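Long-range contact in NADH dehydrogenase, putative (Plasmodium falciparum, PDB 5JWC), which probably oxidises NADH and passes the electrons through its FAD to ubiquinone, as a type II NADH dehydrogenase of the malaria parasite: residues S58-P70 / S78-L90. Sequence-based numbering, arbitrary orientation.
Sequences SPRNYFTFTPLLP and SVNVCTESIRNFL. With FAD (flavin-adenine dinucleotide), chain C.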
# COMPACT_ATOMS: atom_id res chain seq x y z
N SER A 58 -16.46 12.56 8.32
CA SER A 58 -15.01 12.65 8.47
C SER A 58 -14.35 12.64 7.11
O SER A 58 -14.85 11.97 6.21
CB SER A 58 -14.49 11.49 9.32
OG SER A 58 -13.08 11.51 9.36
N PRO A 59 -13.24 13.37 6.94
CA PRO A 59 -12.56 13.30 5.64
C PRO A 59 -11.83 11.96 5.45
O PRO A 59 -11.37 11.67 4.35
CB PRO A 59 -11.56 14.46 5.69
CG PRO A 59 -11.28 14.64 7.17
CD PRO A 59 -12.58 14.31 7.87
N ARG A 60 -11.76 11.17 6.51
CA ARG A 60 -11.08 9.88 6.51
C ARG A 60 -12.13 8.78 6.57
O ARG A 60 -12.87 8.67 7.56
CB ARG A 60 -10.13 9.79 7.71
CG ARG A 60 -9.02 8.76 7.61
CD ARG A 60 -8.13 8.79 8.87
NE ARG A 60 -8.85 8.27 10.02
CZ ARG A 60 -8.39 8.30 11.27
NH1 ARG A 60 -7.20 8.82 11.53
NH2 ARG A 60 -9.12 7.79 12.26
N ASN A 61 -12.21 7.95 5.54
CA ASN A 61 -13.29 6.96 5.53
C ASN A 61 -12.87 5.63 6.16
O ASN A 61 -13.52 4.60 5.97
CB ASN A 61 -13.84 6.77 4.11
CG ASN A 61 -12.97 5.90 3.26
OD1 ASN A 61 -11.75 5.95 3.36
ND2 ASN A 61 -13.60 5.11 2.40
N TYR A 62 -11.80 5.67 6.94
CA TYR A 62 -11.40 4.51 7.73
C TYR A 62 -11.03 4.96 9.14
O TYR A 62 -10.71 6.12 9.35
CB TYR A 62 -10.22 3.78 7.06
CG TYR A 62 -9.07 4.71 6.75
CD1 TYR A 62 -8.03 4.91 7.66
CD2 TYR A 62 -9.03 5.42 5.56
CE1 TYR A 62 -6.99 5.75 7.39
CE2 TYR A 62 -7.97 6.29 5.27
CZ TYR A 62 -6.96 6.45 6.21
OH TYR A 62 -5.92 7.31 5.96
N PHE A 63 -11.09 4.04 10.10
CA PHE A 63 -10.59 4.24 11.46
C PHE A 63 -9.14 3.79 11.49
O PHE A 63 -8.79 2.78 10.88
CB PHE A 63 -11.44 3.43 12.46
CG PHE A 63 -10.73 3.09 13.76
CD1 PHE A 63 -10.64 4.02 14.80
CD2 PHE A 63 -10.18 1.81 13.95
CE1 PHE A 63 -10.01 3.69 16.01
CE2 PHE A 63 -9.54 1.49 15.15
CZ PHE A 63 -9.46 2.42 16.17
N THR A 64 -8.29 4.53 12.21
CA THR A 64 -6.88 4.16 12.35
C THR A 64 -6.57 3.66 13.74
O THR A 64 -6.75 4.38 14.73
CB THR A 64 -5.96 5.35 12.05
OG1 THR A 64 -6.19 5.79 10.70
CG2 THR A 64 -4.46 4.97 12.24
N PHE A 65 -6.10 2.42 13.83
CA PHE A 65 -5.68 1.84 15.10
C PHE A 65 -4.29 2.40 15.46
O PHE A 65 -3.26 1.74 15.28
CB PHE A 65 -5.67 0.30 15.02
CG PHE A 65 -5.69 -0.38 16.38
CD1 PHE A 65 -6.88 -0.69 17.01
CD2 PHE A 65 -4.49 -0.72 17.01
CE1 PHE A 65 -6.88 -1.31 18.27
CE2 PHE A 65 -4.48 -1.35 18.25
CZ PHE A 65 -5.69 -1.63 18.88
N THR A 66 -4.27 3.63 15.98
CA THR A 66 -3.02 4.38 16.18
C THR A 66 -1.90 3.70 17.00
O THR A 66 -0.73 3.91 16.69
CB THR A 66 -3.31 5.75 16.84
OG1 THR A 66 -4.13 5.57 17.99
CG2 THR A 66 -4.07 6.66 15.86
N PRO A 67 -2.24 2.92 18.04
CA PRO A 67 -1.11 2.35 18.79
C PRO A 67 -0.14 1.47 17.97
O PRO A 67 0.99 1.26 18.42
CB PRO A 67 -1.78 1.49 19.86
CG PRO A 67 -3.11 2.12 20.07
CD PRO A 67 -3.53 2.59 18.69
N LEU A 68 -0.57 0.98 16.82
CA LEU A 68 0.25 0.06 16.03
C LEU A 68 0.99 0.75 14.88
O LEU A 68 1.72 0.09 14.12
CB LEU A 68 -0.61 -1.08 15.50
CG LEU A 68 -1.13 -1.97 16.64
CD1 LEU A 68 -2.01 -3.07 16.12
CD2 LEU A 68 0.08 -2.59 17.43
N LEU A 69 0.83 2.06 14.79
CA LEU A 69 1.48 2.85 13.74
C LEU A 69 3.03 2.70 13.69
O LEU A 69 3.61 2.64 12.61
CB LEU A 69 1.10 4.32 13.93
CG LEU A 69 -0.26 4.71 13.31
CD1 LEU A 69 -0.56 6.17 13.53
CD2 LEU A 69 -0.33 4.40 11.81
N PRO A 70 3.71 2.63 14.86
CA PRO A 70 5.16 2.41 14.79
C PRO A 70 5.52 1.10 14.09
O PRO A 70 6.54 1.06 13.39
CB PRO A 70 5.58 2.36 16.26
CG PRO A 70 4.58 3.28 16.94
CD PRO A 70 3.28 2.95 16.24
N SER A 78 1.06 -4.80 8.83
CA SER A 78 0.58 -4.17 7.61
C SER A 78 -0.64 -3.27 7.85
O SER A 78 -1.22 -3.22 8.95
CB SER A 78 0.22 -5.23 6.57
OG SER A 78 -0.84 -6.05 7.04
N VAL A 79 -1.04 -2.55 6.80
CA VAL A 79 -2.14 -1.62 6.91
C VAL A 79 -3.45 -2.33 7.27
O VAL A 79 -4.29 -1.74 7.94
CB VAL A 79 -2.29 -0.82 5.60
CG1 VAL A 79 -3.58 0.01 5.59
CG2 VAL A 79 -1.11 0.11 5.46
N ASN A 80 -3.63 -3.57 6.84
CA ASN A 80 -4.88 -4.28 7.18
C ASN A 80 -5.06 -4.52 8.69
O ASN A 80 -6.19 -4.69 9.17
CB ASN A 80 -4.97 -5.62 6.42
CG ASN A 80 -5.16 -5.41 4.92
OD1 ASN A 80 -4.33 -5.81 4.11
ND2 ASN A 80 -6.25 -4.74 4.55
N VAL A 81 -3.95 -4.57 9.43
CA VAL A 81 -4.02 -4.71 10.89
C VAL A 81 -4.43 -3.40 11.52
O VAL A 81 -5.11 -3.39 12.55
CB VAL A 81 -2.67 -5.16 11.52
CG1 VAL A 81 -2.81 -5.37 13.04
CG2 VAL A 81 -2.17 -6.42 10.88
N CYS A 82 -4.04 -2.29 10.89
CA CYS A 82 -4.12 -0.97 11.52
C CYS A 82 -5.32 -0.11 11.12
O CYS A 82 -5.41 1.05 11.54
CB CYS A 82 -2.86 -0.17 11.20
SG CYS A 82 -1.34 -0.90 11.71
N THR A 83 -6.21 -0.63 10.28
CA THR A 83 -7.36 0.16 9.82
C THR A 83 -8.66 -0.62 9.89
O THR A 83 -8.67 -1.85 9.92
CB THR A 83 -7.19 0.65 8.36
OG1 THR A 83 -6.82 -0.47 7.55
CG2 THR A 83 -6.10 1.71 8.23
N GLU A 84 -9.76 0.13 9.91
CA GLU A 84 -11.09 -0.42 9.69
C GLU A 84 -11.84 0.52 8.75
O GLU A 84 -11.85 1.73 8.97
CB GLU A 84 -11.89 -0.57 10.99
CG GLU A 84 -11.21 -1.35 12.10
CD GLU A 84 -11.19 -2.85 11.83
OE1 GLU A 84 -10.69 -3.61 12.68
OE2 GLU A 84 -11.68 -3.27 10.76
N SER A 85 -12.48 -0.01 7.72
CA SER A 85 -13.32 0.81 6.86
C SER A 85 -14.65 1.14 7.55
O SER A 85 -15.35 0.24 8.00
CB SER A 85 -13.60 0.10 5.53
OG SER A 85 -12.45 0.12 4.70
N ILE A 86 -14.99 2.41 7.63
CA ILE A 86 -16.20 2.82 8.32
C ILE A 86 -17.45 2.13 7.77
O ILE A 86 -18.29 1.64 8.54
CB ILE A 86 -16.40 4.33 8.24
CG1 ILE A 86 -15.21 5.06 8.87
CG2 ILE A 86 -17.70 4.72 8.97
CD1 ILE A 86 -14.96 4.68 10.31
N ARG A 87 -17.57 2.05 6.45
CA ARG A 87 -18.81 1.50 5.87
C ARG A 87 -19.07 0.04 6.24
O ARG A 87 -20.21 -0.41 6.18
CB ARG A 87 -18.81 1.65 4.34
CG ARG A 87 -18.90 3.09 3.95
CD ARG A 87 -19.21 3.30 2.48
NE ARG A 87 -19.28 4.73 2.19
CZ ARG A 87 -20.33 5.51 2.47
NH1 ARG A 87 -21.42 5.01 3.04
NH2 ARG A 87 -20.28 6.80 2.17
N ASN A 88 -18.04 -0.68 6.67
CA ASN A 88 -18.23 -2.06 7.13
C ASN A 88 -19.03 -2.18 8.41
O ASN A 88 -19.44 -3.28 8.78
CB ASN A 88 -16.89 -2.76 7.36
CG ASN A 88 -16.22 -3.19 6.09
OD1 ASN A 88 -16.84 -3.23 5.03
ND2 ASN A 88 -14.92 -3.50 6.18
N PHE A 89 -19.22 -1.07 9.11
CA PHE A 89 -19.86 -1.12 10.42
C PHE A 89 -21.14 -0.29 10.46
O PHE A 89 -21.59 0.11 11.53
CB PHE A 89 -18.88 -0.63 11.51
CG PHE A 89 -17.59 -1.40 11.54
CD1 PHE A 89 -17.41 -2.46 12.42
CD2 PHE A 89 -16.58 -1.10 10.65
CE1 PHE A 89 -16.22 -3.19 12.43
CE2 PHE A 89 -15.38 -1.83 10.65
CZ PHE A 89 -15.21 -2.87 11.54
N LEU A 90 -21.71 -0.01 9.28
CA LEU A 90 -22.90 0.83 9.21
C LEU A 90 -24.20 0.04 9.25
O LEU A 90 -25.26 0.62 9.43
CB LEU A 90 -22.89 1.70 7.95
CG LEU A 90 -21.90 2.86 7.87
CD1 LEU A 90 -22.04 3.61 6.56
CD2 LEU A 90 -22.08 3.83 9.06
PA FAD C . -8.50 10.64 16.42
O1A FAD C . -7.21 11.19 15.88
O2A FAD C . -8.45 9.19 16.75
O5B FAD C . -9.70 10.92 15.38
C5B FAD C . -10.00 12.22 14.92
C4B FAD C . -10.87 12.04 13.68
O4B FAD C . -11.42 13.29 13.32
C3B FAD C . -10.05 11.55 12.49
O3B FAD C . -10.82 10.60 11.78
C2B FAD C . -9.92 12.78 11.62
O2B FAD C . -9.82 12.43 10.26
C1B FAD C . -11.24 13.46 11.93
N9A FAD C . -11.29 14.90 11.66
C8A FAD C . -10.28 15.82 11.80
N7A FAD C . -10.78 17.04 11.44
C5A FAD C . -12.08 16.89 11.09
C6A FAD C . -13.03 17.80 10.66
N6A FAD C . -12.74 19.10 10.61
N1A FAD C . -14.30 17.36 10.38
C2A FAD C . -14.62 16.02 10.52
N3A FAD C . -13.66 15.12 10.95
C4A FAD C . -12.41 15.55 11.22
N1 FAD C . -3.35 6.16 22.98
C2 FAD C . -3.38 5.15 23.90
O2 FAD C . -4.24 5.15 24.77
N3 FAD C . -2.47 4.11 23.85
C4 FAD C . -1.51 4.06 22.88
O4 FAD C . -0.71 3.11 22.85
C4X FAD C . -1.47 5.07 21.93
N5 FAD C . -0.52 5.07 20.93
C5X FAD C . -0.50 6.09 19.99
C6 FAD C . 0.43 6.08 18.98
C7 FAD C . 0.47 7.09 18.03
C7M FAD C . 1.52 7.04 16.94
C8 FAD C . -0.45 8.13 18.09
C8M FAD C . -0.42 9.24 17.08
C9 FAD C . -1.40 8.15 19.11
C9A FAD C . -1.43 7.13 20.06
N10 FAD C . -2.37 7.13 21.07
C10 FAD C . -2.40 6.12 21.99
C1' FAD C . -3.36 8.26 21.22
C2' FAD C . -4.65 8.10 20.47
O2' FAD C . -4.37 7.89 19.11
C3' FAD C . -5.41 9.41 20.59
O3' FAD C . -5.56 9.78 21.95
C4' FAD C . -6.76 9.18 19.94
O4' FAD C . -6.53 9.15 18.56
C5' FAD C . -7.77 10.27 20.28
O5' FAD C . -9.00 9.90 19.68
P FAD C . -9.88 11.02 18.93
O1P FAD C . -11.18 10.40 18.47
O2P FAD C . -10.03 12.17 19.88
O3P FAD C . -8.95 11.52 17.69
O HOH W 1 -15.56 3.28 4.57
O HOH W 2 -12.38 2.40 3.65
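A chi1 of 52° sets Tyr62 CG between the backbone N and the carbonyl carbon, and the Tyr62 ring crosses the Thr83 side chain at a slant, Tyr62 CD1 3.8 Å from Thr83 CG2. On the opposite face of this two-stranded antiparallel ribbon, 62-64 against 83-85, Phe63 has CG anti to the backbone N (chi1 156°), which lays its ring alongside Glu84, whose CG meets the ring edge at CD2. The Tyr62-Thr83 contact is diagonal, whereas Phe63 and Glu84 form the hydrogen-bonded pair: Phe63 N reaches Glu84 O at 2.7 Å, and Glu84 N returns to Phe63 O at 3.0 Å. Beyond the strands, Phe65 N binds Cys82 O at 2.8 Å, and Ile86 N binds Asn61 O at 3.1 Å. Leu68 packs CB on Cys82 SG and CD1 on Val81 CG1. Thr66 OG1 shares a 2.6 Å hydrogen bond with FAD O2'. Arg60 lays a guanidinium face over FAD O3B, donates from NE to Tyr62 O and salt-bridges Asp157 through NH1. Tyr62, Val79 and Asn80 line a pocket holding the quinolone inhibitor RYL-552, so the ribbon connects it to the FAD site. Helix 484-495 packs on Phe65 and Leu68, helix 499-515 on Val81, and helix 38-46 together with strand 99-109 on Ile86.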